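Long-range contacts in putative agmatine deiminase (Streptococcus mutans, PDB 2EWO), which probably hydrolyses agmatine to N-carbamoylputrescine and ammonia, as a deiminase of the guanidino-group-modifying enzyme superfamily: residues A[111-116]-A[148-153]; A[59-64]-A[83-88]; A[120-125]-A[132-137]; A[311-316]-A[340-345]; A[36-41]-A[95-100]. All blocks are in the same frame, centred on the assembly; numbering follows the deposited sequence.

Interaction 1: A[111-116]-A[148-153]; sequences GDLRAV and EGVDSY
R114 and Y153 clasp each other across two neighbouring parallel strands, 113-119 and 152-155, which helix 137-146 links in a beta-alpha-beta crossover. The R114 side chain starts beside the tyrosine ring, with CB 4.0 Å from Y153 CE1, and its CG comes closer still, 3.3 Å from the same CE1. Bends at chi2 (96°) and chi3 then turn the chain so that NE, beyond CD, comes to the hydroxyl. NE gives its hydrogen to Y153 OH over 3.0 Å in an almost straight bond (163°) that lies in the guanidinium plane, while the ring itself is turned 52° from that plane. At the tip NH2 forms a salt bridge with D13, to which Y153 OH also makes a weak hydrogen bond. A second charge lies nearby without an N-H aimed at it: D151 OD2 is 4.3 Å from R114 NH1, well out of the guanidinium plane, and that carboxylate pairs with K3.

Behind this polar pair Y153 N bonds to A115 O at 2.8 Å, a ladder bond between the strands. Farther back the backbones separate and V150 lies against the first strand, its CG2 4.1 Å from L113 CG and within touch of A115 CB. There a water donates to L113 O at 2.9 Å and accepts from D151 N, also at 2.9 Å.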
# COMPACT_ATOMS: atom_id res chain seq x y z
N GLY A 111 22.99 -20.25 26.25
CA GLY A 111 23.10 -18.91 25.70
C GLY A 111 22.41 -18.71 24.35
O GLY A 111 21.82 -17.65 24.12
N ASP A 112 22.49 -19.71 23.48
CA ASP A 112 21.89 -19.64 22.15
C ASP A 112 20.36 -19.47 22.21
O ASP A 112 19.69 -20.00 23.10
CB ASP A 112 22.24 -20.91 21.34
CG ASP A 112 23.75 -21.24 21.36
OD1 ASP A 112 24.58 -20.36 21.70
OD2 ASP A 112 24.11 -22.39 21.00
N LEU A 113 19.81 -18.71 21.26
CA LEU A 113 18.37 -18.48 21.18
C LEU A 113 17.86 -18.87 19.80
O LEU A 113 18.23 -18.26 18.80
CB LEU A 113 18.03 -17.00 21.44
CG LEU A 113 16.56 -16.62 21.22
CD1 LEU A 113 15.69 -17.28 22.28
CD2 LEU A 113 16.39 -15.11 21.27
N ARG A 114 17.01 -19.89 19.75
CA ARG A 114 16.44 -20.38 18.51
C ARG A 114 14.96 -20.03 18.49
O ARG A 114 14.52 -19.14 19.22
CB ARG A 114 16.61 -21.89 18.46
CG ARG A 114 17.25 -22.39 17.21
CD ARG A 114 18.73 -22.59 17.36
NE ARG A 114 19.07 -23.93 16.88
CZ ARG A 114 20.26 -24.28 16.40
NH1 ARG A 114 21.25 -23.39 16.34
NH2 ARG A 114 20.45 -25.52 15.96
N ALA A 115 14.17 -20.72 17.66
CA ALA A 115 12.72 -20.48 17.59
C ALA A 115 12.00 -21.46 16.67
O ALA A 115 12.61 -22.10 15.82
CB ALA A 115 12.44 -19.04 17.13
N VAL A 116 10.69 -21.59 16.85
CA VAL A 116 9.92 -22.49 16.01
C VAL A 116 8.80 -21.70 15.37
O VAL A 116 7.92 -21.18 16.06
CB VAL A 116 9.32 -23.67 16.82
CG1 VAL A 116 8.74 -23.16 18.11
CG2 VAL A 116 8.23 -24.37 16.00
N GLU A 148 16.29 -9.97 15.02
CA GLU A 148 16.74 -10.36 16.34
C GLU A 148 17.94 -11.28 16.27
O GLU A 148 18.57 -11.57 17.29
CB GLU A 148 15.59 -11.03 17.10
CG GLU A 148 15.80 -11.14 18.61
CD GLU A 148 15.92 -9.78 19.29
OE1 GLU A 148 15.24 -8.82 18.87
OE2 GLU A 148 16.70 -9.68 20.27
N GLY A 149 18.27 -11.71 15.06
CA GLY A 149 19.41 -12.59 14.86
C GLY A 149 19.22 -13.93 15.52
O GLY A 149 20.05 -14.36 16.32
N VAL A 150 18.12 -14.60 15.18
CA VAL A 150 17.81 -15.89 15.75
C VAL A 150 17.25 -16.83 14.70
O VAL A 150 16.23 -16.53 14.06
CB VAL A 150 16.79 -15.73 16.93
CG1 VAL A 150 15.80 -14.63 16.61
CG2 VAL A 150 16.06 -17.04 17.19
N ASP A 151 17.91 -17.97 14.53
CA ASP A 151 17.51 -18.98 13.56
C ASP A 151 16.11 -19.51 13.91
O ASP A 151 15.57 -19.19 14.96
CB ASP A 151 18.54 -20.12 13.53
CG ASP A 151 19.94 -19.63 13.15
OD1 ASP A 151 20.07 -18.46 12.71
OD2 ASP A 151 20.92 -20.40 13.29
N SER A 152 15.52 -20.31 13.03
CA SER A 152 14.19 -20.82 13.31
C SER A 152 13.93 -22.14 12.63
O SER A 152 14.58 -22.49 11.66
CB SER A 152 13.14 -19.81 12.86
OG SER A 152 13.22 -19.61 11.46
N TYR A 153 12.96 -22.86 13.18
CA TYR A 153 12.54 -24.15 12.66
C TYR A 153 11.17 -23.91 12.04
O TYR A 153 10.34 -23.25 12.65
CB TYR A 153 12.38 -25.17 13.78
CG TYR A 153 13.64 -25.48 14.56
CD1 TYR A 153 14.09 -24.64 15.58
CD2 TYR A 153 14.40 -26.60 14.24
CE1 TYR A 153 15.27 -24.90 16.27
CE2 TYR A 153 15.58 -26.87 14.91
CZ TYR A 153 16.02 -26.01 15.92
OH TYR A 153 17.24 -26.25 16.50
O HOH W 1 19.95 -18.16 16.52

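Interaction 2: A[59-64]-A[83-88]; sequences FEPVSL and SHNIRI
R87 and S63 are joined by a side-chain bond, R87 NE to S63 OG, 3.1 Å long and 166° at the hydrogen. The residues face each other in parallel strands 62-66 and 86-90, the two strands of a beta-alpha-beta unit connected by helix 71-79. From a first torsion of 67° the arginine chain runs extended to NE, bringing the guanidinium edge to the hydroxyl, which lies in its plane. The backbone ladder follows: V62 N binds N85 O (3.1 Å), V62 O takes R87 N (2.9 Å), and L64 N reaches R87 O (2.9 Å). At the start of the ladder N85 crosses P61 at about a right angle, and its ND2 donates to S57 O.

The other face of the strands is apolar, with V62, L64, I86 and I88 packed beneath helices 43-57 and 71-79. Strand 86-90 is one of the two outermost strands of its sheet within the chain, and I88 N bonds to E146 of a second subunit. V62 and I86 run alongside each other in the same direction, with V62 CG2 3.9 Å from I86 CG1.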
# COMPACT_ATOMS: atom_id res chain seq x y z
N PHE A 59 8.82 -3.19 33.65
CA PHE A 59 9.39 -4.48 33.98
C PHE A 59 10.49 -4.92 33.03
O PHE A 59 11.47 -5.57 33.43
CB PHE A 59 8.26 -5.52 34.03
CG PHE A 59 7.17 -5.18 35.02
CD1 PHE A 59 7.36 -5.41 36.38
CD2 PHE A 59 5.98 -4.61 34.60
CE1 PHE A 59 6.37 -5.06 37.31
CE2 PHE A 59 4.98 -4.26 35.52
CZ PHE A 59 5.18 -4.49 36.88
N GLU A 60 10.33 -4.55 31.76
CA GLU A 60 11.28 -4.88 30.70
C GLU A 60 10.92 -4.07 29.47
O GLU A 60 9.92 -3.37 29.45
CB GLU A 60 11.20 -6.37 30.35
CG GLU A 60 9.80 -6.97 30.43
CD GLU A 60 9.74 -8.41 29.97
OE1 GLU A 60 10.73 -9.14 30.15
OE2 GLU A 60 8.69 -8.82 29.43
N PRO A 61 11.76 -4.13 28.43
CA PRO A 61 11.50 -3.38 27.20
C PRO A 61 10.41 -4.01 26.33
O PRO A 61 10.17 -5.23 26.36
CB PRO A 61 12.85 -3.38 26.51
CG PRO A 61 13.43 -4.68 26.94
CD PRO A 61 13.12 -4.70 28.41
N VAL A 62 9.76 -3.15 25.56
CA VAL A 62 8.70 -3.56 24.66
C VAL A 62 9.08 -3.25 23.22
O VAL A 62 9.63 -2.17 22.92
CB VAL A 62 7.37 -2.83 24.92
CG1 VAL A 62 6.27 -3.51 24.13
CG2 VAL A 62 7.06 -2.80 26.40
N SER A 63 8.76 -4.20 22.34
CA SER A 63 9.01 -4.10 20.89
C SER A 63 7.66 -4.02 20.20
O SER A 63 7.07 -5.03 19.84
CB SER A 63 9.77 -5.33 20.39
OG SER A 63 11.13 -5.26 20.77
N LEU A 64 7.20 -2.79 20.02
CA LEU A 64 5.92 -2.50 19.40
C LEU A 64 6.05 -2.44 17.87
O LEU A 64 6.64 -1.51 17.33
CB LEU A 64 5.45 -1.15 19.96
CG LEU A 64 4.01 -0.73 19.73
CD1 LEU A 64 3.12 -1.73 20.44
CD2 LEU A 64 3.78 0.67 20.21
N SER A 83 8.38 7.91 26.85
CA SER A 83 9.22 7.11 25.95
C SER A 83 10.41 6.58 26.74
O SER A 83 11.47 7.22 26.81
CB SER A 83 9.72 7.95 24.77
OG SER A 83 10.56 7.18 23.90
N HIS A 84 10.24 5.41 27.35
CA HIS A 84 11.33 4.83 28.13
C HIS A 84 12.09 3.74 27.38
O HIS A 84 13.06 4.02 26.67
CB HIS A 84 10.78 4.31 29.47
CG HIS A 84 11.84 3.77 30.39
ND1 HIS A 84 13.15 4.19 30.34
CD2 HIS A 84 11.77 2.86 31.38
CE1 HIS A 84 13.85 3.55 31.26
NE2 HIS A 84 13.03 2.74 31.91
N ASN A 85 11.64 2.49 27.53
CA ASN A 85 12.30 1.37 26.87
C ASN A 85 11.40 0.67 25.84
O ASN A 85 11.49 -0.54 25.64
CB ASN A 85 12.75 0.37 27.93
CG ASN A 85 11.61 -0.13 28.79
OD1 ASN A 85 10.62 0.58 29.01
ND2 ASN A 85 11.73 -1.36 29.29
N ILE A 86 10.55 1.46 25.20
CA ILE A 86 9.64 0.97 24.18
C ILE A 86 10.14 1.42 22.80
O ILE A 86 10.30 2.63 22.56
CB ILE A 86 8.22 1.53 24.41
CG1 ILE A 86 7.66 1.02 25.73
CG2 ILE A 86 7.30 1.12 23.27
CD1 ILE A 86 6.28 1.57 26.06
N ARG A 87 10.40 0.46 21.91
CA ARG A 87 10.85 0.78 20.55
C ARG A 87 9.79 0.42 19.53
O ARG A 87 9.17 -0.65 19.59
CB ARG A 87 12.15 0.05 20.20
CG ARG A 87 12.04 -1.47 20.07
CD ARG A 87 13.34 -2.04 19.54
NE ARG A 87 13.35 -3.50 19.47
CZ ARG A 87 14.38 -4.21 19.02
NH1 ARG A 87 15.47 -3.60 18.60
NH2 ARG A 87 14.31 -5.54 19.00
N ILE A 88 9.57 1.32 18.58
CA ILE A 88 8.59 1.10 17.54
C ILE A 88 9.28 0.64 16.26
O ILE A 88 9.97 1.43 15.62
CB ILE A 88 7.80 2.39 17.22
CG1 ILE A 88 7.05 2.89 18.47
CG2 ILE A 88 6.81 2.11 16.14
CD1 ILE A 88 7.94 3.54 19.53

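Interaction 3: A[120-125]-A[132-137]; sequences FNAWGG and FPWDQD
The indole of W134 lies flat against the backbone at N121. N121 CA sits over one face, 3.6 Å from the centroid of the five-membered ring and only 12° off its normal, a CH-pi contact, and A122 N lies over the same face. The first torsion of W134, 66°, sets CG between its own backbone N and carbonyl carbon and swings the ring across to the other loop. There its far end meets G125, with W134 CH2 3.5 Å from G125 CA, while A122 CB is 3.9 Å from W134 CE3. N121 CB rests near W134 CZ2.

F120 meets the same segment with a ring corner: its CE2 is 4.1 Å from W134 CB and 3.5 Å from D137 CB. The F120 ring and the D137 carboxylate stand 75° apart, and D137 OD1 is occupied by the backbone N of D94. The path from A122 to G125, at positive phi throughout, curls the loop so that W123 leaves the contact and meets W97 edge-to-face.

The W134 ring also meets F132 of a third subunit. The contact thus folds up the long loop between strand 113-119 and helix 137-146 of a beta-alpha-beta unit, at a subunit interface.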
# COMPACT_ATOMS: atom_id res chain seq x y z
N PHE A 120 0.47 -20.40 10.01
CA PHE A 120 -0.69 -19.64 10.49
C PHE A 120 -1.75 -19.53 9.41
O PHE A 120 -1.44 -19.12 8.29
CB PHE A 120 -0.24 -18.24 10.91
CG PHE A 120 -1.35 -17.35 11.37
CD1 PHE A 120 -1.99 -17.59 12.58
CD2 PHE A 120 -1.74 -16.24 10.61
CE1 PHE A 120 -2.99 -16.76 13.04
CE2 PHE A 120 -2.74 -15.40 11.05
CZ PHE A 120 -3.38 -15.66 12.27
N ASN A 121 -2.99 -19.87 9.71
CA ASN A 121 -4.03 -19.77 8.69
C ASN A 121 -5.25 -18.99 9.18
O ASN A 121 -6.36 -19.22 8.72
CB ASN A 121 -4.45 -21.17 8.23
CG ASN A 121 -4.96 -22.01 9.37
OD1 ASN A 121 -5.48 -23.11 9.15
ND2 ASN A 121 -4.81 -21.51 10.59
N ALA A 122 -5.01 -18.07 10.11
CA ALA A 122 -6.06 -17.23 10.68
C ALA A 122 -7.08 -18.02 11.50
O ALA A 122 -8.29 -17.77 11.43
CB ALA A 122 -6.77 -16.44 9.58
N TRP A 123 -6.58 -18.98 12.28
CA TRP A 123 -7.44 -19.80 13.13
C TRP A 123 -8.47 -20.56 12.30
O TRP A 123 -9.67 -20.31 12.40
CB TRP A 123 -8.16 -18.91 14.15
CG TRP A 123 -7.23 -18.07 14.95
CD1 TRP A 123 -6.41 -18.50 15.96
CD2 TRP A 123 -6.92 -16.69 14.74
NE1 TRP A 123 -5.61 -17.47 16.39
CE2 TRP A 123 -5.90 -16.35 15.66
CE3 TRP A 123 -7.41 -15.71 13.87
CZ2 TRP A 123 -5.36 -15.06 15.72
CZ3 TRP A 123 -6.87 -14.43 13.94
CH2 TRP A 123 -5.85 -14.12 14.85
N GLY A 124 -8.00 -21.49 11.47
CA GLY A 124 -8.93 -22.25 10.64
C GLY A 124 -8.59 -22.23 9.17
O GLY A 124 -8.46 -23.28 8.54
N GLY A 125 -8.46 -21.03 8.61
CA GLY A 125 -8.12 -20.91 7.21
C GLY A 125 -9.32 -20.62 6.34
O GLY A 125 -10.19 -19.83 6.71
N PHE A 132 -9.75 -13.43 5.69
CA PHE A 132 -9.09 -14.13 4.59
C PHE A 132 -7.61 -13.88 4.34
O PHE A 132 -6.78 -14.77 4.55
CB PHE A 132 -9.84 -13.92 3.28
CG PHE A 132 -9.14 -14.53 2.09
CD1 PHE A 132 -8.57 -15.79 2.17
CD2 PHE A 132 -9.04 -13.82 0.89
CE1 PHE A 132 -7.91 -16.35 1.09
CE2 PHE A 132 -8.38 -14.38 -0.20
CZ PHE A 132 -7.81 -15.64 -0.09
N PRO A 133 -7.25 -12.69 3.84
CA PRO A 133 -5.81 -12.48 3.59
C PRO A 133 -5.02 -12.55 4.91
O PRO A 133 -5.09 -11.63 5.73
CB PRO A 133 -5.78 -11.11 2.93
CG PRO A 133 -6.93 -10.39 3.62
CD PRO A 133 -8.02 -11.44 3.71
N TRP A 134 -4.30 -13.65 5.13
CA TRP A 134 -3.50 -13.86 6.35
C TRP A 134 -2.03 -14.09 6.03
O TRP A 134 -1.26 -14.63 6.84
CB TRP A 134 -4.03 -15.07 7.13
CG TRP A 134 -3.87 -16.42 6.43
CD1 TRP A 134 -2.72 -17.11 6.23
CD2 TRP A 134 -4.92 -17.23 5.86
NE1 TRP A 134 -2.97 -18.29 5.57
CE2 TRP A 134 -4.32 -18.39 5.33
CE3 TRP A 134 -6.31 -17.08 5.75
CZ2 TRP A 134 -5.05 -19.39 4.70
CZ3 TRP A 134 -7.05 -18.07 5.11
CH2 TRP A 134 -6.41 -19.22 4.60
N ASP A 135 -1.65 -13.69 4.82
CA ASP A 135 -0.30 -13.86 4.34
C ASP A 135 0.70 -12.92 5.00
O ASP A 135 1.86 -13.29 5.19
CB ASP A 135 -0.28 -13.71 2.81
CG ASP A 135 -0.89 -12.40 2.34
OD1 ASP A 135 -2.08 -12.13 2.67
OD2 ASP A 135 -0.19 -11.64 1.63
N GLN A 136 0.27 -11.72 5.35
CA GLN A 136 1.18 -10.77 5.99
C GLN A 136 1.48 -11.21 7.43
O GLN A 136 2.56 -10.95 7.96
CB GLN A 136 0.62 -9.35 5.98
CG GLN A 136 0.57 -8.67 4.61
CD GLN A 136 1.91 -8.66 3.88
OE1 GLN A 136 2.93 -8.27 4.44
NE2 GLN A 136 1.90 -9.07 2.61
N ASP A 137 0.51 -11.87 8.07
CA ASP A 137 0.68 -12.35 9.44
C ASP A 137 1.63 -13.54 9.40
O ASP A 137 2.47 -13.70 10.28
CB ASP A 137 -0.66 -12.77 10.07
CG ASP A 137 -1.61 -11.57 10.33
OD1 ASP A 137 -1.14 -10.47 10.69
OD2 ASP A 137 -2.85 -11.76 10.20

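Interaction 4: A[311-316]-A[340-345]; sequences FLIVNG and PDRKVV
The backbones approach most closely at G316 and R342, whose CA atoms are 4.7 Å apart, and they exchange no ladder bonds because strand 317-321 runs between 312-314 and 343-347. R342 bridges the gap with its side chain. Extended from CG to NE, it takes hold of the carbonyl oxygen of V314 side-on. NE donates to V314 O over 2.9 Å at 161°, lying in the carbonyl plane, and NH2 adds a longer bond to V314 O, 3.3 Å at 138°, from a position tilted 26° off that plane. Both bonds run close to the guanidinium plane, so one oxygen engages two N-H groups and the rotation of the group is fixed.

V314 ends the first strand of a beta hairpin, 312-314 with 317-321, and N315 and G316 form its turn. The third strand, 343-347, lies parallel to 317-321 and is reached through helix 328-338, a beta-alpha-beta crossover. R342 therefore straps the hairpin turn to the start of that strand.

I313 crosses the arginine at about a right angle and lays CG2 over one guanidinium face, 4.1 Å from R342 NE. The aliphatic part follows the turn, with R342 CG 3.9 Å from G316 CA. Next along the chain, K343 leads away to a salt bridge with E58.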
# COMPACT_ATOMS: atom_id res chain seq x y z
N PHE A 311 -3.60 -13.27 31.07
CA PHE A 311 -2.60 -12.37 31.65
C PHE A 311 -1.19 -12.74 31.15
O PHE A 311 -0.91 -13.90 30.81
CB PHE A 311 -2.69 -12.39 33.20
CG PHE A 311 -2.59 -13.78 33.81
CD1 PHE A 311 -1.35 -14.34 34.07
CD2 PHE A 311 -3.73 -14.54 34.03
CE1 PHE A 311 -1.24 -15.64 34.53
CE2 PHE A 311 -3.63 -15.85 34.49
CZ PHE A 311 -2.38 -16.40 34.74
N LEU A 312 -0.32 -11.74 31.09
CA LEU A 312 1.03 -11.97 30.63
C LEU A 312 1.95 -12.07 31.84
O LEU A 312 1.81 -11.31 32.80
CB LEU A 312 1.49 -10.84 29.69
CG LEU A 312 2.73 -11.06 28.81
CD1 LEU A 312 3.97 -11.07 29.66
CD2 LEU A 312 2.60 -12.38 28.04
N ILE A 313 2.88 -13.03 31.79
CA ILE A 313 3.83 -13.26 32.87
C ILE A 313 5.23 -12.74 32.54
O ILE A 313 6.08 -13.49 32.06
CB ILE A 313 3.96 -14.78 33.18
CG1 ILE A 313 2.61 -15.35 33.61
CG2 ILE A 313 5.00 -15.00 34.27
CD1 ILE A 313 2.00 -14.65 34.82
N VAL A 314 5.47 -11.45 32.77
CA VAL A 314 6.80 -10.91 32.51
C VAL A 314 7.64 -11.28 33.75
O VAL A 314 7.14 -11.95 34.66
CB VAL A 314 6.76 -9.38 32.34
CG1 VAL A 314 5.62 -9.00 31.44
CG2 VAL A 314 6.64 -8.69 33.69
N ASN A 315 8.91 -10.88 33.77
CA ASN A 315 9.74 -11.17 34.93
C ASN A 315 9.56 -10.03 35.93
O ASN A 315 9.68 -8.85 35.59
CB ASN A 315 11.21 -11.36 34.53
CG ASN A 315 11.73 -10.27 33.60
OD1 ASN A 315 11.55 -9.07 33.85
ND2 ASN A 315 12.38 -10.69 32.52
N GLY A 316 9.23 -10.41 37.17
CA GLY A 316 9.01 -9.44 38.22
C GLY A 316 7.75 -8.60 38.05
O GLY A 316 7.68 -7.47 38.54
N PRO A 340 3.27 -14.04 44.45
CA PRO A 340 3.49 -13.11 45.56
C PRO A 340 4.66 -12.17 45.31
O PRO A 340 4.56 -10.96 45.50
CB PRO A 340 3.73 -14.04 46.74
CG PRO A 340 4.42 -15.21 46.10
CD PRO A 340 3.57 -15.42 44.87
N ASP A 341 5.78 -12.75 44.89
CA ASP A 341 6.98 -11.97 44.62
C ASP A 341 6.95 -11.40 43.19
O ASP A 341 7.93 -11.49 42.46
CB ASP A 341 8.21 -12.86 44.82
CG ASP A 341 8.10 -14.18 44.09
OD1 ASP A 341 8.04 -14.17 42.84
OD2 ASP A 341 8.06 -15.24 44.76
N ARG A 342 5.82 -10.81 42.81
CA ARG A 342 5.67 -10.22 41.49
C ARG A 342 4.65 -9.10 41.54
O ARG A 342 3.50 -9.32 41.89
CB ARG A 342 5.19 -11.27 40.48
CG ARG A 342 6.26 -11.83 39.56
CD ARG A 342 5.62 -12.48 38.33
NE ARG A 342 6.61 -12.94 37.37
CZ ARG A 342 7.38 -14.01 37.53
NH1 ARG A 342 7.26 -14.75 38.63
NH2 ARG A 342 8.27 -14.35 36.61
N LYS A 343 5.07 -7.88 41.19
CA LYS A 343 4.13 -6.77 41.21
C LYS A 343 3.05 -6.98 40.15
O LYS A 343 3.35 -7.21 38.98
CB LYS A 343 4.84 -5.43 40.96
CG LYS A 343 3.89 -4.25 41.05
CD LYS A 343 4.56 -2.92 40.75
CE LYS A 343 3.50 -1.83 40.64
NZ LYS A 343 3.98 -0.59 39.95
N VAL A 344 1.79 -6.90 40.56
CA VAL A 344 0.72 -7.09 39.61
C VAL A 344 0.14 -5.74 39.19
O VAL A 344 -0.12 -4.89 40.03
CB VAL A 344 -0.38 -8.00 40.22
CG1 VAL A 344 -1.63 -7.99 39.35
CG2 VAL A 344 0.15 -9.42 40.34
N VAL A 345 -0.00 -5.55 37.87
CA VAL A 345 -0.57 -4.32 37.31
C VAL A 345 -1.78 -4.70 36.47
O VAL A 345 -1.80 -5.75 35.84
CB VAL A 345 0.43 -3.55 36.39
CG1 VAL A 345 -0.22 -2.27 35.87
CG2 VAL A 345 1.71 -3.22 37.15

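Interaction 5: A[36-41]-A[95-100]; sequences DNWRLG and DAWIRD
W38 overlaps W97 only at the rim: their six-membered rings are nearly parallel, at 17°, but slid apart, with centroids 5.6 Å from each other. The two indoles come from opposite directions and touch through W38 CZ2 and W97 CZ2, 3.4 Å apart. D95 ties both to one carboxylate. W38 NE1 donates to D95 OD1 over 3.1 Å at 159°, meeting the syn lone pair of that oxygen. W97 NE1 binds D95 OD2 at 2.9 Å, in its own ring plane but from above the carboxylate plane, 79° out of it. Both carboxylate oxygens thus accept an indole N-H, which should hold the acid and the rings in fixed relation. N37, its CG anti to the backbone N, lays OD1 3.5 Å above the W38 ring plane, toward the rim.

Beyond the pair, W97 meets W123 edge-to-face and W38 packs on A45 of helix 43-57. The two segments belong to loops that follow the C-terminal ends of parallel strands 24-29 and 86-90. In relatives with this alpha/beta propeller fold, comparable loops surround the active-site pocket.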
# COMPACT_ATOMS: atom_id res chain seq x y z
N ASP A 36 -12.54 -3.87 10.03
CA ASP A 36 -13.32 -5.09 9.87
C ASP A 36 -13.54 -5.71 11.24
O ASP A 36 -14.53 -6.40 11.46
CB ASP A 36 -12.56 -6.11 9.00
CG ASP A 36 -12.20 -5.58 7.63
OD1 ASP A 36 -11.56 -4.49 7.55
OD2 ASP A 36 -12.53 -6.26 6.62
N ASN A 37 -12.60 -5.47 12.15
CA ASN A 37 -12.71 -6.05 13.48
C ASN A 37 -12.76 -5.07 14.65
O ASN A 37 -13.47 -5.31 15.63
CB ASN A 37 -11.55 -7.02 13.70
CG ASN A 37 -11.59 -7.67 15.06
OD1 ASN A 37 -10.55 -7.95 15.66
ND2 ASN A 37 -12.79 -7.92 15.56
N TRP A 38 -12.02 -3.96 14.57
CA TRP A 38 -12.01 -2.99 15.65
C TRP A 38 -12.90 -1.79 15.38
O TRP A 38 -12.82 -1.16 14.32
CB TRP A 38 -10.58 -2.53 15.92
CG TRP A 38 -9.60 -3.68 16.06
CD1 TRP A 38 -8.78 -4.17 15.10
CD2 TRP A 38 -9.36 -4.46 17.24
NE1 TRP A 38 -8.03 -5.21 15.60
CE2 TRP A 38 -8.37 -5.41 16.91
CE3 TRP A 38 -9.89 -4.46 18.54
CZ2 TRP A 38 -7.90 -6.35 17.83
CZ3 TRP A 38 -9.41 -5.39 19.45
CH2 TRP A 38 -8.43 -6.33 19.10
N ARG A 39 -13.75 -1.47 16.35
CA ARG A 39 -14.68 -0.36 16.20
C ARG A 39 -13.99 0.99 16.25
O ARG A 39 -12.88 1.11 16.74
CB ARG A 39 -15.74 -0.41 17.30
CG ARG A 39 -15.25 -0.03 18.68
CD ARG A 39 -16.33 -0.28 19.73
NE ARG A 39 -15.92 0.17 21.05
CZ ARG A 39 -16.11 1.40 21.50
NH1 ARG A 39 -16.71 2.31 20.74
NH2 ARG A 39 -15.68 1.72 22.70
N LEU A 40 -14.69 1.99 15.72
CA LEU A 40 -14.18 3.35 15.69
C LEU A 40 -12.76 3.46 15.13
O LEU A 40 -11.86 3.96 15.79
CB LEU A 40 -14.24 3.96 17.09
CG LEU A 40 -15.60 4.38 17.67
CD1 LEU A 40 -16.27 5.39 16.73
CD2 LEU A 40 -16.48 3.17 17.85
N GLY A 41 -12.57 2.98 13.91
CA GLY A 41 -11.26 3.05 13.29
C GLY A 41 -10.13 2.41 14.08
O GLY A 41 -8.96 2.57 13.73
N ASP A 95 -3.71 -8.37 11.26
CA ASP A 95 -4.34 -8.15 12.56
C ASP A 95 -3.31 -8.32 13.66
O ASP A 95 -2.37 -9.10 13.52
CB ASP A 95 -5.49 -9.10 12.78
CG ASP A 95 -6.64 -8.43 13.48
OD1 ASP A 95 -6.55 -7.20 13.68
OD2 ASP A 95 -7.64 -9.10 13.81
N ALA A 96 -3.52 -7.60 14.77
CA ALA A 96 -2.59 -7.62 15.90
C ALA A 96 -2.76 -8.79 16.87
O ALA A 96 -3.47 -8.68 17.85
CB ALA A 96 -2.71 -6.31 16.67
N TRP A 97 -2.09 -9.92 16.59
CA TRP A 97 -2.17 -11.08 17.47
C TRP A 97 -0.83 -11.83 17.55
O TRP A 97 -0.75 -13.05 17.41
CB TRP A 97 -3.29 -12.03 17.03
CG TRP A 97 -4.61 -11.32 16.95
CD1 TRP A 97 -5.18 -10.77 15.83
CD2 TRP A 97 -5.47 -10.97 18.05
NE1 TRP A 97 -6.33 -10.10 16.17
CE2 TRP A 97 -6.53 -10.20 17.52
CE3 TRP A 97 -5.44 -11.22 19.42
CZ2 TRP A 97 -7.56 -9.69 18.33
CZ3 TRP A 97 -6.46 -10.70 20.23
CH2 TRP A 97 -7.51 -9.95 19.67
N ILE A 98 0.23 -11.05 17.79
CA ILE A 98 1.58 -11.57 17.89
C ILE A 98 1.67 -12.89 18.66
O ILE A 98 2.60 -13.67 18.47
CB ILE A 98 2.51 -10.53 18.55
CG1 ILE A 98 3.94 -11.07 18.64
CG2 ILE A 98 1.98 -10.16 19.93
CD1 ILE A 98 4.65 -11.12 17.31
N ARG A 99 0.71 -13.13 19.54
CA ARG A 99 0.70 -14.36 20.34
C ARG A 99 0.58 -15.58 19.47
O ARG A 99 1.19 -16.60 19.74
CB ARG A 99 -0.46 -14.36 21.32
CG ARG A 99 -0.53 -15.61 22.19
CD ARG A 99 -0.05 -15.33 23.61
NE ARG A 99 1.35 -15.65 23.87
CZ ARG A 99 2.14 -14.92 24.66
NH1 ARG A 99 1.67 -13.83 25.24
NH2 ARG A 99 3.39 -15.29 24.89
N ASP A 100 -0.22 -15.48 18.42
CA ASP A 100 -0.44 -16.63 17.55
C ASP A 100 0.51 -16.71 16.37
O ASP A 100 1.30 -17.64 16.27
CB ASP A 100 -1.86 -16.61 17.05
CG ASP A 100 -2.84 -16.58 18.18
OD1 ASP A 100 -2.83 -17.56 18.95
OD2 ASP A 100 -3.60 -15.59 18.29

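In the fold
Interactions 3 and 5 lie closest, their centres 13 Å apart, and touch where W123 CZ2 comes 3.2 Å from D100 OD2. W123 also meets H222, whose Asn-Gly-His sequence matches the histidine motif of this family, consistent with a place near the active site. Interactions 2 and 4, about 17 Å apart at their centres, pack together through F59 and E60 against V314, N315 and G316. Interaction 4 meets interaction 5 at L312 CD2 and R99 NH1, 3.3 Å apart. Interactions 1 and 2, each closing a beta-alpha-beta unit, lie about 21 Å apart and are linked by a long, weak ion pair between E148 and R87. The loop of interaction 3 belongs to the crossover that interaction 1 closes.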